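Local coordinates for putative flavoprotein (Bacteroides eggerthii, PDB 4ICI) that binds flavin mononucleotide in a flavodoxin-like fold and so probably serves in electron transfer or a related redox reaction, at residues Y95-I106 against S129-L138; L115-S126 against L145-N154. One frame throughout, in Å; residues are numbered along the deposited sequence. Where two conformers were deposited one is given.

Contact 1: Y95-I106 against S129-L138; sequences YPIWWDLAPRII and SSIGNSATVL. With FMN (flavin mononucleotide), chain B.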
loop_
_atom_site.group_PDB
_atom_site.type_symbol
_atom_site.label_atom_id
_atom_site.label_comp_id
_atom_site.label_asym_id
_atom_site.label_seq_id
_atom_site.Cartn_x
_atom_site.Cartn_y
_atom_site.Cartn_z
ATOM N N TYR A 95 -1.498 -0.054 2.590
ATOM C CA TYR A 95 -1.354 1.182 3.364
ATOM C C TYR A 95 -2.535 1.377 4.301
ATOM O O TYR A 95 -3.642 0.939 4.023
ATOM C CB TYR A 95 -1.187 2.414 2.440
ATOM C CG TYR A 95 -2.203 2.492 1.310
ATOM C CD1 TYR A 95 -1.961 1.860 0.095
ATOM C CD2 TYR A 95 -3.384 3.151 1.467
ATOM C CE1 TYR A 95 -2.917 1.904 -0.923
ATOM C CE2 TYR A 95 -4.331 3.200 0.462
ATOM C CZ TYR A 95 -4.098 2.579 -0.727
ATOM O OH TYR A 95 -5.037 2.595 -1.750
ATOM N N PRO A 96 -2.330 2.160 5.361
ATOM C CA PRO A 96 -3.449 2.716 6.100
ATOM C C PRO A 96 -4.062 3.867 5.306
ATOM O O PRO A 96 -3.336 4.600 4.624
ATOM C CB PRO A 96 -2.794 3.255 7.359
ATOM C CG PRO A 96 -1.402 3.652 6.922
ATOM C CD PRO A 96 -1.034 2.630 5.872
ATOM N N ILE A 97 -5.366 4.042 5.374
ATOM C CA ILE A 97 -6.037 5.212 4.780
ATOM C C ILE A 97 -5.762 6.427 5.649
ATOM O O ILE A 97 -6.051 6.394 6.832
ATOM C CB ILE A 97 -7.569 5.032 4.720
ATOM C CG1 ILE A 97 -7.975 3.836 3.845
ATOM C CG2 ILE A 97 -8.273 6.342 4.250
ATOM C CD1 ILE A 97 -7.411 3.858 2.413
ATOM N N TRP A 98 -5.168 7.474 5.087
ATOM C CA TRP A 98 -4.930 8.748 5.760
ATOM C C TRP A 98 -5.658 9.849 4.983
ATOM O O TRP A 98 -5.347 10.104 3.827
ATOM C CB TRP A 98 -3.446 9.088 5.823
ATOM C CG TRP A 98 -2.630 8.331 6.799
ATOM C CD1 TRP A 98 -3.012 7.268 7.588
ATOM C CD2 TRP A 98 -1.229 8.512 7.042
ATOM N NE1 TRP A 98 -1.938 6.816 8.331
ATOM C CE2 TRP A 98 -0.840 7.558 8.005
ATOM C CE3 TRP A 98 -0.267 9.400 6.550
ATOM C CZ2 TRP A 98 0.456 7.468 8.497
ATOM C CZ3 TRP A 98 1.017 9.295 7.052
ATOM C CH2 TRP A 98 1.367 8.329 8.016
ATOM N N TRP A 99 -6.658 10.467 5.628
ATOM C CA TRP A 99 -7.463 11.496 4.981
ATOM C C TRP A 99 -7.991 11.030 3.604
ATOM O O TRP A 99 -7.968 11.763 2.618
ATOM C CB TRP A 99 -6.647 12.783 4.865
ATOM C CG TRP A 99 -6.263 13.351 6.195
ATOM C CD1 TRP A 99 -5.080 13.159 6.888
ATOM C CD2 TRP A 99 -7.096 14.159 7.047
ATOM N NE1 TRP A 99 -5.143 13.811 8.094
ATOM C CE2 TRP A 99 -6.358 14.433 8.213
ATOM C CE3 TRP A 99 -8.381 14.679 6.925
ATOM C CZ2 TRP A 99 -6.868 15.199 9.264
ATOM C CZ3 TRP A 99 -8.898 15.451 7.972
ATOM C CH2 TRP A 99 -8.137 15.702 9.126
ATOM N N ASP A 100 -8.499 9.799 3.576
ATOM C CA ASP A 100 -9.094 9.171 2.382
ATOM C C ASP A 100 -8.107 8.966 1.229
ATOM O O ASP A 100 -8.531 8.799 0.076
ATOM C CB ASP A 100 -10.334 9.968 1.916
ATOM C CG ASP A 100 -11.450 9.090 1.353
ATOM O OD1 ASP A 100 -11.391 7.828 1.442
ATOM O OD2 ASP A 100 -12.373 9.721 0.779
ATOM N N LEU A 101 -6.814 8.954 1.553
ATOM C CA LEU A 101 -5.757 8.808 0.568
ATOM C C LEU A 101 -4.717 7.783 1.016
ATOM O O LEU A 101 -4.653 7.410 2.181
ATOM C CB LEU A 101 -5.036 10.154 0.347
ATOM C CG LEU A 101 -5.846 11.284 -0.281
ATOM C CD1 LEU A 101 -5.087 12.619 -0.071
ATOM C CD2 LEU A 101 -6.148 10.996 -1.761
ATOM N N ALA A 102 -3.885 7.362 0.080
ATOM C CA ALA A 102 -2.644 6.667 0.435
ATOM C C ALA A 102 -1.668 7.659 1.069
ATOM O O ALA A 102 -1.499 8.774 0.584
ATOM C CB ALA A 102 -1.992 6.057 -0.787
ATOM N N PRO A 103 -0.989 7.246 2.152
ATOM C CA PRO A 103 0.140 8.037 2.644
ATOM C C PRO A 103 1.147 8.325 1.547
ATOM O O PRO A 103 1.356 7.491 0.649
ATOM C CB PRO A 103 0.733 7.148 3.745
ATOM C CG PRO A 103 -0.423 6.281 4.199
ATOM C CD PRO A 103 -1.195 6.023 2.934
ATOM N N ARG A 104 1.781 9.498 1.619
ATOM C CA ARG A 104 2.693 9.904 0.559
ATOM C C ARG A 104 3.905 8.995 0.378
ATOM O O ARG A 104 4.485 8.963 -0.701
ATOM C CB ARG A 104 3.126 11.349 0.735
ATOM C CG ARG A 104 2.019 12.393 0.903
ATOM C CD ARG A 104 0.987 12.387 -0.144
ATOM N NE ARG A 104 0.068 13.519 -0.001
ATOM C CZ ARG A 104 -1.027 13.683 -0.744
ATOM N NH1 ARG A 104 -1.333 12.784 -1.683
ATOM N NH2 ARG A 104 -1.752 14.785 -0.605
ATOM N N ILE A 105 4.266 8.229 1.407
ATOM C CA ILE A 105 5.349 7.261 1.228
ATOM C C ILE A 105 5.013 6.187 0.186
ATOM O O ILE A 105 5.895 5.606 -0.415
ATOM C CB ILE A 105 5.784 6.633 2.592
ATOM C CG1 ILE A 105 7.203 6.039 2.517
ATOM C CG2 ILE A 105 4.720 5.645 3.087
ATOM C CD1 ILE A 105 7.783 5.656 3.868
ATOM N N ILE A 106 3.720 5.969 -0.063
ATOM C CA ILE A 106 3.318 5.075 -1.143
ATOM C C ILE A 106 3.737 5.657 -2.507
ATOM O O ILE A 106 4.207 4.926 -3.378
ATOM C CB ILE A 106 1.810 4.757 -1.083
ATOM C CG1 ILE A 106 1.487 3.983 0.213
ATOM C CG2 ILE A 106 1.391 3.956 -2.315
ATOM C CD1 ILE A 106 2.329 2.684 0.489
ATOM N N SER A 129 -13.246 4.271 6.525
ATOM C CA SER A 129 -13.283 4.692 5.139
ATOM C C SER A 129 -13.060 3.508 4.219
ATOM O O SER A 129 -12.271 2.605 4.513
ATOM C CB SER A 129 -12.207 5.720 4.846
ATOM O OG SER A 129 -12.507 6.961 5.456
ATOM N N SER A 130 -13.713 3.555 3.065
ATOM C CA SER A 130 -13.491 2.586 2.007
ATOM C C SER A 130 -12.168 2.885 1.313
ATOM O O SER A 130 -11.620 3.997 1.393
ATOM C CB SER A 130 -14.615 2.636 0.983
ATOM O OG SER A 130 -14.660 3.890 0.363
ATOM N N ILE A 131 -11.664 1.902 0.602
ATOM C CA ILE A 131 -10.439 2.081 -0.155
ATOM C C ILE A 131 -10.618 2.877 -1.434
ATOM O O ILE A 131 -9.636 3.373 -1.980
ATOM C CB ILE A 131 -9.776 0.718 -0.505
ATOM C CG1 ILE A 131 -8.279 0.893 -0.869
ATOM C CG2 ILE A 131 -10.573 -0.058 -1.582
ATOM C CD1 ILE A 131 -7.515 -0.432 -1.039
ATOM N N GLY A 132 -11.849 2.995 -1.923
ATOM C CA GLY A 132 -12.080 3.498 -3.272
ATOM C C GLY A 132 -11.417 4.807 -3.629
ATOM O O GLY A 132 -10.791 4.924 -4.698
ATOM N N ASN A 133 -11.572 5.810 -2.767
ATOM C CA ASN A 133 -10.973 7.109 -3.093
ATOM C C ASN A 133 -9.463 7.052 -3.262
ATOM O O ASN A 133 -8.914 7.530 -4.257
ATOM C CB ASN A 133 -11.339 8.188 -2.089
ATOM C CG ASN A 133 -10.956 9.568 -2.584
ATOM O OD1 ASN A 133 -11.572 10.078 -3.542
ATOM N ND2 ASN A 133 -9.894 10.132 -2.026
ATOM N N SER A 134 -8.819 6.384 -2.323
ATOM C CA SER A 134 -7.363 6.331 -2.336
ATOM C C SER A 134 -6.907 5.616 -3.591
ATOM O O SER A 134 -5.923 6.008 -4.214
ATOM C CB SER A 134 -6.858 5.642 -1.058
ATOM O OG SER A 134 -7.144 4.246 -1.016
ATOM N N ALA A 135 -7.591 4.516 -3.951
ATOM C CA ALA A 135 -7.248 3.745 -5.123
ATOM C C ALA A 135 -7.478 4.522 -6.417
ATOM O O ALA A 135 -6.675 4.452 -7.347
ATOM C CB ALA A 135 -8.022 2.433 -5.124
ATOM N N THR A 136 -8.565 5.268 -6.463
ATOM C CA THR A 136 -8.858 6.129 -7.625
ATOM C C THR A 136 -7.756 7.168 -7.826
ATOM O O THR A 136 -7.277 7.361 -8.940
ATOM C CB THR A 136 -10.220 6.792 -7.472
ATOM O OG1 THR A 136 -11.221 5.776 -7.549
ATOM C CG2 THR A 136 -10.489 7.867 -8.535
ATOM N N VAL A 137 -7.360 7.828 -6.742
ATOM C CA VAL A 137 -6.308 8.853 -6.842
ATOM C C VAL A 137 -4.977 8.222 -7.282
ATOM O O VAL A 137 -4.285 8.761 -8.150
ATOM C CB VAL A 137 -6.203 9.676 -5.553
ATOM C CG1 VAL A 137 -5.035 10.672 -5.621
ATOM C CG2 VAL A 137 -7.509 10.407 -5.270
ATOM N N LEU A 138 -4.619 7.056 -6.740
ATOM C CA LEU A 138 -3.408 6.396 -7.183
ATOM C C LEU A 138 -3.460 6.022 -8.666
ATOM O O LEU A 138 -2.458 6.230 -9.375
ATOM C CB LEU A 138 -3.113 5.176 -6.324
ATOM C CG LEU A 138 -2.546 5.360 -4.919
ATOM C CD1 LEU A 138 -2.530 3.982 -4.184
ATOM C CD2 LEU A 138 -1.152 5.985 -4.935
HETATM N N1 FMN B . -9.307 6.049 8.894
HETATM C C2 FMN B . -10.372 6.227 8.045
HETATM O O2 FMN B . -11.290 5.411 8.061
HETATM N N3 FMN B . -10.399 7.326 7.197
HETATM C C4 FMN B . -9.410 8.295 7.192
HETATM O O4 FMN B . -9.514 9.206 6.349
HETATM C C4A FMN B . -8.339 8.133 8.086
HETATM N N5 FMN B . -7.312 9.100 8.151
HETATM C C5A FMN B . -6.249 8.865 9.033
HETATM C C6 FMN B . -5.197 9.790 9.091
HETATM C C7 FMN B . -4.132 9.586 9.931
HETATM C C7M FMN B . -2.989 10.558 9.946
HETATM C C8 FMN B . -4.070 8.457 10.730
HETATM C C8M FMN B . -2.903 8.248 11.668
HETATM C C9 FMN B . -5.113 7.540 10.689
HETATM C C9A FMN B . -6.210 7.718 9.824
HETATM N N10 FMN B . -7.261 6.789 9.765
HETATM C C10 FMN B . -8.309 6.995 8.901
HETATM C "C1'" FMN B . -7.198 5.531 10.592
HETATM C "C2'" FMN B . -6.247 4.519 9.891
HETATM O "O2'" FMN B . -6.529 4.315 8.527
HETATM C "C3'" FMN B . -6.343 3.118 10.527
HETATM O "O3'" FMN B . -6.257 3.219 11.984
HETATM C "C4'" FMN B . -5.318 2.096 9.950
HETATM O "O4'" FMN B . -5.791 0.813 10.285
HETATM C "C5'" FMN B . -3.913 2.296 10.635
HETATM O "O5'" FMN B . -3.074 1.342 10.037
HETATM P P FMN B . -1.590 1.043 10.557
HETATM O O1P FMN B . -1.775 0.490 11.980
HETATM O O2P FMN B . -0.938 0.156 9.609
HETATM O O3P FMN B . -0.776 2.341 10.599
HETATM O O HOH W 1 -9.779 5.789 0.339
HETATM O O HOH W 2 -13.040 6.154 -0.181
HETATM O O HOH W 3 -4.431 7.980 -2.709
#
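Leu101 and Ser134 bring their CA atoms within 4.1 Å of each other where the loop after strand 90-96, folded into a type I' turn from Trp98 to Leu101, lies against the first turns of helix 132-141. In this flavodoxin-like fold both segments grip the flavin: Trp99 N bonds FMN N5, Asp100 N bonds O4, and Ser129 takes the pyrimidine edge, its N giving to O2 while its OG accepts from N3. Tyr95 OH donates to Ser134 OG (2.8 Å), which lies at the edge of the phenol ring, in its plane; Ala102 CB sits over the centre of one ring face. Ser134 OG stands between its backbone N and carbonyl carbon (chi1 70°), which turns it back to give its own proton to Ile131 O, so the buried hydroxyl both accepts and donates. Leu138 CD1 packs against both Tyr95 CE1 (3.9 Å) and Ala102 CB, and Leu101 CD2 rests on Val137 CG2. Two waters lie within 3.0 Å of both Asp100 OD1 and Ser130 O, one accepting from Ser134 N, the other from Asn133 N. The Asn133 amide reaches the turn: ND2 donates to Asp100 O at 2.8 Å, almost straight at 176°, with that oxygen in the amide plane.

Contact 2: L115-S126 against L145-N154; sequences LKGKTVVPFATS and LNWKEGRLLN. With FMN (flavin mononucleotide), chain B.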
loop_
_atom_site.group_PDB
_atom_site.type_symbol
_atom_site.label_atom_id
_atom_site.label_comp_id
_atom_site.label_asym_id
_atom_site.label_seq_id
_atom_site.Cartn_x
_atom_site.Cartn_y
_atom_site.Cartn_z
ATOM N N LEU A 115 7.566 -0.516 -11.921
ATOM C CA LEU A 115 6.412 -1.391 -11.848
ATOM C C LEU A 115 5.777 -1.589 -13.229
ATOM O O LEU A 115 4.734 -2.242 -13.354
ATOM C CB LEU A 115 5.392 -0.817 -10.858
ATOM C CG LEU A 115 5.919 -0.670 -9.421
ATOM C CD1 LEU A 115 4.845 0.005 -8.576
ATOM C CD2 LEU A 115 6.324 -2.018 -8.807
ATOM N N LYS A 116 6.424 -1.052 -14.259
ATOM C CA LYS A 116 6.028 -1.297 -15.654
ATOM C C LYS A 116 5.936 -2.783 -15.967
ATOM O O LYS A 116 6.813 -3.559 -15.592
ATOM C CB LYS A 116 7.032 -0.619 -16.598
ATOM C CG LYS A 116 6.777 -0.838 -18.090
ATOM C CD LYS A 116 7.683 0.043 -18.968
ATOM C CE LYS A 116 9.099 -0.478 -19.003
ATOM N NZ LYS A 116 9.874 0.123 -20.128
ATOM N N GLY A 117 4.826 -3.178 -16.592
ATOM C CA GLY A 117 4.608 -4.554 -16.976
ATOM C C GLY A 117 3.982 -5.437 -15.922
ATOM O O GLY A 117 3.502 -6.506 -16.246
ATOM N N LYS A 118 3.954 -4.987 -14.678
ATOM C CA LYS A 118 3.436 -5.767 -13.584
ATOM C C LYS A 118 1.954 -5.493 -13.334
ATOM O O LYS A 118 1.405 -4.456 -13.722
ATOM C CB LYS A 118 4.223 -5.456 -12.310
ATOM C CG LYS A 118 5.731 -5.585 -12.466
ATOM C CD LYS A 118 6.437 -5.439 -11.149
ATOM C CE LYS A 118 7.920 -5.248 -11.334
ATOM N NZ LYS A 118 8.530 -6.410 -12.006
ATOM N N THR A 119 1.304 -6.438 -12.667
ATOM C CA THR A 119 -0.038 -6.227 -12.152
ATOM C C THR A 119 0.134 -5.563 -10.791
ATOM O O THR A 119 0.857 -6.095 -9.945
ATOM C CB THR A 119 -0.795 -7.546 -12.028
ATOM O OG1 THR A 119 -0.856 -8.161 -13.320
ATOM C CG2 THR A 119 -2.190 -7.315 -11.511
ATOM N N VAL A 120 -0.547 -4.432 -10.554
ATOM C CA VAL A 120 -0.397 -3.654 -9.309
ATOM C C VAL A 120 -1.769 -3.569 -8.641
ATOM O O VAL A 120 -2.742 -3.190 -9.294
ATOM C CB VAL A 120 0.192 -2.268 -9.593
ATOM C CG1 VAL A 120 0.439 -1.520 -8.294
ATOM C CG2 VAL A 120 1.499 -2.395 -10.470
ATOM N N VAL A 121 -1.851 -3.917 -7.358
ATOM C CA VAL A 121 -3.137 -4.077 -6.671
ATOM C C VAL A 121 -3.042 -3.427 -5.281
ATOM O O VAL A 121 -2.225 -3.844 -4.479
ATOM C CB VAL A 121 -3.531 -5.555 -6.512
ATOM C CG1 VAL A 121 -5.005 -5.634 -6.041
ATOM C CG2 VAL A 121 -3.270 -6.383 -7.789
ATOM N N PRO A 122 -3.844 -2.385 -5.023
ATOM C CA PRO A 122 -3.778 -1.785 -3.684
ATOM C C PRO A 122 -4.563 -2.599 -2.661
ATOM O O PRO A 122 -5.492 -3.312 -3.004
ATOM C CB PRO A 122 -4.426 -0.407 -3.890
ATOM C CG PRO A 122 -5.458 -0.652 -4.976
ATOM C CD PRO A 122 -4.872 -1.741 -5.856
ATOM N N PHE A 123 -4.211 -2.438 -1.405
ATOM C CA PHE A 123 -5.030 -2.889 -0.296
ATOM C C PHE A 123 -4.834 -1.956 0.866
ATOM O O PHE A 123 -3.861 -1.197 0.905
ATOM C CB PHE A 123 -4.743 -4.365 0.065
ATOM C CG PHE A 123 -3.384 -4.631 0.678
ATOM C CD1 PHE A 123 -2.277 -4.822 -0.122
ATOM C CD2 PHE A 123 -3.242 -4.768 2.046
ATOM C CE1 PHE A 123 -1.026 -5.111 0.424
ATOM C CE2 PHE A 123 -2.019 -5.085 2.596
ATOM C CZ PHE A 123 -0.915 -5.258 1.778
ATOM N N ALA A 124 -5.738 -2.002 1.841
ATOM C CA ALA A 124 -5.684 -1.011 2.910
ATOM C C ALA A 124 -6.328 -1.490 4.175
ATOM O O ALA A 124 -7.095 -2.461 4.169
ATOM C CB ALA A 124 -6.346 0.319 2.441
ATOM N N THR A 125 -5.990 -0.802 5.255
ATOM C CA THR A 125 -6.783 -0.823 6.476
ATOM C C THR A 125 -7.213 0.597 6.809
ATOM O O THR A 125 -6.634 1.564 6.315
ATOM C CB THR A 125 -6.045 -1.480 7.672
ATOM O OG1 THR A 125 -4.970 -0.669 8.127
ATOM C CG2 THR A 125 -5.554 -2.899 7.337
ATOM N N SER A 126 -8.266 0.738 7.623
ATOM C CA SER A 126 -8.832 2.058 7.923
ATOM C C SER A 126 -9.662 1.991 9.178
ATOM O O SER A 126 -9.979 0.897 9.690
ATOM C CB SER A 126 -9.722 2.555 6.796
ATOM O OG SER A 126 -10.974 1.884 6.806
ATOM N N LEU A 145 0.477 2.348 -15.161
ATOM C CA LEU A 145 0.520 1.043 -14.510
ATOM C C LEU A 145 -0.727 0.224 -14.735
ATOM O O LEU A 145 -1.811 0.766 -14.978
ATOM C CB LEU A 145 0.772 1.196 -12.992
ATOM C CG LEU A 145 2.030 1.980 -12.633
ATOM C CD1 LEU A 145 2.205 2.038 -11.097
ATOM C CD2 LEU A 145 3.271 1.370 -13.307
ATOM N N ASN A 146 -0.562 -1.094 -14.611
ATOM C CA ASN A 146 -1.688 -2.027 -14.770
ATOM C C ASN A 146 -2.377 -2.271 -13.424
ATOM O O ASN A 146 -2.099 -3.243 -12.732
ATOM C CB ASN A 146 -1.256 -3.339 -15.409
ATOM C CG ASN A 146 -2.418 -4.291 -15.601
ATOM O OD1 ASN A 146 -3.543 -3.848 -15.782
ATOM N ND2 ASN A 146 -2.150 -5.602 -15.531
ATOM N N TRP A 147 -3.247 -1.346 -13.055
ATOM C CA TRP A 147 -3.958 -1.396 -11.774
ATOM C C TRP A 147 -5.137 -2.327 -11.835
ATOM O O TRP A 147 -5.902 -2.306 -12.795
ATOM C CB TRP A 147 -4.477 -0.020 -11.412
ATOM C CG TRP A 147 -3.408 0.980 -11.086
ATOM C CD1 TRP A 147 -2.918 1.954 -11.897
ATOM C CD2 TRP A 147 -2.772 1.153 -9.825
ATOM N NE1 TRP A 147 -1.984 2.687 -11.244
ATOM C CE2 TRP A 147 -1.863 2.220 -9.961
ATOM C CE3 TRP A 147 -2.836 0.481 -8.600
ATOM C CZ2 TRP A 147 -1.068 2.664 -8.900
ATOM C CZ3 TRP A 147 -2.049 0.918 -7.558
ATOM C CH2 TRP A 147 -1.181 1.993 -7.708
ATOM N N LYS A 148 -5.298 -3.119 -10.792
ATOM C CA LYS A 148 -6.514 -3.888 -10.572
ATOM C C LYS A 148 -7.170 -3.429 -9.305
ATOM O O LYS A 148 -6.557 -2.720 -8.510
ATOM C CB LYS A 148 -6.223 -5.387 -10.564
ATOM C CG LYS A 148 -5.732 -5.967 -11.911
ATOM C CD LYS A 148 -5.640 -7.500 -11.925
ATOM C CE LYS A 148 -5.452 -8.072 -13.342
ATOM N NZ LYS A 148 -5.423 -9.585 -13.386
ATOM N N GLU A 149 -8.426 -3.827 -9.116
ATOM C CA GLU A 149 -9.218 -3.394 -7.992
ATOM C C GLU A 149 -8.750 -4.076 -6.705
ATOM O O GLU A 149 -8.590 -5.306 -6.653
ATOM C CB GLU A 149 -10.693 -3.703 -8.261
ATOM C CG GLU A 149 -11.294 -2.839 -9.367
ATOM C CD GLU A 149 -11.421 -1.403 -8.950
ATOM O OE1 GLU A 149 -12.090 -1.156 -7.933
ATOM O OE2 GLU A 149 -10.843 -0.532 -9.649
ATOM N N GLY A 150 -8.568 -3.262 -5.691
ATOM C CA GLY A 150 -8.136 -3.723 -4.393
ATOM C C GLY A 150 -9.262 -3.804 -3.391
ATOM O O GLY A 150 -10.448 -3.630 -3.716
ATOM N N ARG A 151 -8.879 -4.074 -2.148
ATOM C CA ARG A 151 -9.833 -4.269 -1.064
ATOM C C ARG A 151 -9.331 -3.681 0.229
ATOM O O ARG A 151 -8.119 -3.668 0.499
ATOM C CB ARG A 151 -10.067 -5.767 -0.844
ATOM C CG ARG A 151 -10.663 -6.537 -2.034
ATOM C CD ARG A 151 -12.127 -6.205 -2.298
ATOM N NE ARG A 151 -12.708 -7.020 -3.372
ATOM C CZ ARG A 151 -12.663 -6.702 -4.662
ATOM N NH1 ARG A 151 -12.027 -5.614 -5.085
ATOM N NH2 ARG A 151 -13.214 -7.513 -5.558
ATOM N N LEU A 152 -10.300 -3.259 1.033
ATOM C CA LEU A 152 -10.103 -2.963 2.423
ATOM C C LEU A 152 -10.051 -4.293 3.166
ATOM O O LEU A 152 -10.962 -5.126 3.046
ATOM C CB LEU A 152 -11.231 -2.054 2.914
ATOM C CG LEU A 152 -11.154 -1.385 4.264
ATOM C CD1 LEU A 152 -10.057 -0.314 4.302
ATOM C CD2 LEU A 152 -12.527 -0.790 4.602
ATOM N N LEU A 153 -8.961 -4.488 3.911
ATOM C CA LEU A 153 -8.693 -5.728 4.629
ATOM C C LEU A 153 -8.719 -5.533 6.165
ATOM O O LEU A 153 -7.876 -6.065 6.894
ATOM C CB LEU A 153 -7.389 -6.335 4.177
ATOM C CG LEU A 153 -7.280 -6.688 2.688
ATOM C CD1 LEU A 153 -5.947 -7.350 2.442
ATOM C CD2 LEU A 153 -8.464 -7.592 2.214
ATOM N N ASN A 154 -9.673 -4.751 6.650
ATOM C CA ASN A 154 -9.843 -4.605 8.103
ATOM C C ASN A 154 -10.177 -5.913 8.786
ATOM O O ASN A 154 -9.686 -6.196 9.883
ATOM C CB ASN A 154 -10.926 -3.567 8.429
ATOM C CG ASN A 154 -10.476 -2.147 8.144
ATOM O OD1 ASN A 154 -9.283 -1.870 8.173
ATOM N ND2 ASN A 154 -11.424 -1.245 7.876
HETATM N N1 FMN B . -9.307 6.049 8.894
HETATM C C2 FMN B . -10.372 6.227 8.045
HETATM O O2 FMN B . -11.290 5.411 8.061
HETATM N N3 FMN B . -10.399 7.326 7.197
HETATM C C4 FMN B . -9.410 8.295 7.192
HETATM O O4 FMN B . -9.514 9.206 6.349
HETATM C C4A FMN B . -8.339 8.133 8.086
HETATM N N5 FMN B . -7.312 9.100 8.151
HETATM C C5A FMN B . -6.249 8.865 9.033
HETATM C C6 FMN B . -5.197 9.790 9.091
HETATM C C7 FMN B . -4.132 9.586 9.931
HETATM C C7M FMN B . -2.989 10.558 9.946
HETATM C C8 FMN B . -4.070 8.457 10.730
HETATM C C8M FMN B . -2.903 8.248 11.668
HETATM C C9 FMN B . -5.113 7.540 10.689
HETATM C C9A FMN B . -6.210 7.718 9.824
HETATM N N10 FMN B . -7.261 6.789 9.765
HETATM C C10 FMN B . -8.309 6.995 8.901
HETATM C "C1'" FMN B . -7.198 5.531 10.592
HETATM C "C2'" FMN B . -6.247 4.519 9.891
HETATM O "O2'" FMN B . -6.529 4.315 8.527
HETATM C "C3'" FMN B . -6.343 3.118 10.527
HETATM O "O3'" FMN B . -6.257 3.219 11.984
HETATM C "C4'" FMN B . -5.318 2.096 9.950
HETATM O "O4'" FMN B . -5.791 0.813 10.285
HETATM C "C5'" FMN B . -3.913 2.296 10.635
HETATM O "O5'" FMN B . -3.074 1.342 10.037
HETATM P P FMN B . -1.590 1.043 10.557
HETATM O O1P FMN B . -1.775 0.490 11.980
HETATM O O2P FMN B . -0.938 0.156 9.609
HETATM O O3P FMN B . -0.776 2.341 10.599
HETATM O O HOH W 4 2.130 -2.043 -14.395
HETATM O O HOH W 5 0.618 -7.019 -16.155
HETATM O O HOH W 6 -2.683 -10.400 -12.968
#
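Val120 and Trp147 pair in parallel register, CA atoms 4.9 Å apart, where strand 119-125 meets the outermost strand 146-152 of the flavodoxin-like sheet. Val120 N donates to Asn146 O and Val120 O accepts from Lys148 N; further along, Ala124 is held likewise between Arg151 O and Leu153 N. Between these two sets the pairing is interrupted: Pro122 has no N-H to give, and its CD lies 3.3 Å from Lys148 O. Val120 CG1, anti to its own backbone N (chi1 -176°), stands over one face of the Trp147 six-membered ring, 3.9 Å from its centroid, a CH-pi contact; the ring's edge faces Pro122 CD, and its NE1 is bonded to Tyr142 O. Lys148 can be followed outward: CB touches Val121 CG2, CG and then CD run over the methyl of Thr119, where CD is tight against CG2 at 3.5 Å, CE stays beside that methyl, and NZ ends on Ile168 O and a water shared with Thr119 OG1. On the sheet face opposite Val120 and Trp147, Phe123 CD2 meets Leu153 CD1. At the flavin end Asn154 OD1 accepts from Ser126 N (2.9 Å) in the carbonyl plane, on a lone pair, and ND2 makes a weak bond to Ser126 OG, itself tied to Ser129 O. With an alanine here OD1 and ND2 are gone, and the Ser126 backbone, its N-H robbed of this acceptor, would probably be less firmly placed beside the cofactor. One residue before Ser126, Thr125 OG1 shares a 2.7 Å hydrogen bond with FMN O4'. Backbone bonds thus hold the edge strand at two places, round Val120 and round Ala124, with apolar packing beside them, while polar side chains take over where the strands give way to the flavin site.

Overall arrangement
The centres of contacts 1 and 2 lie about 11 Å apart, and both reach the five-stranded parallel sheet, ordered 41-44, 16-20, 90-96, 119-125, 146-152. Their segments alternate along the chain: 95-106, 115-126, 129-138, 145-154. Contact 2 joins the two strands of the beta-alpha-beta unit whose helix, 132-141, packs in contact 1 on the loop after the neighbouring strand 90-96. The contacts touch directly, through probable hydrogen bonds from Tyr95 N to Phe123 O and from Ile97 N to Thr125 O. Both run to the C-terminal ends of the strands, where contact 1 binds the flavin ring and a ribityl hydroxyl and contact 2 another ribityl hydroxyl, so neighbouring strands bring adjoining parts of the FMN pocket together.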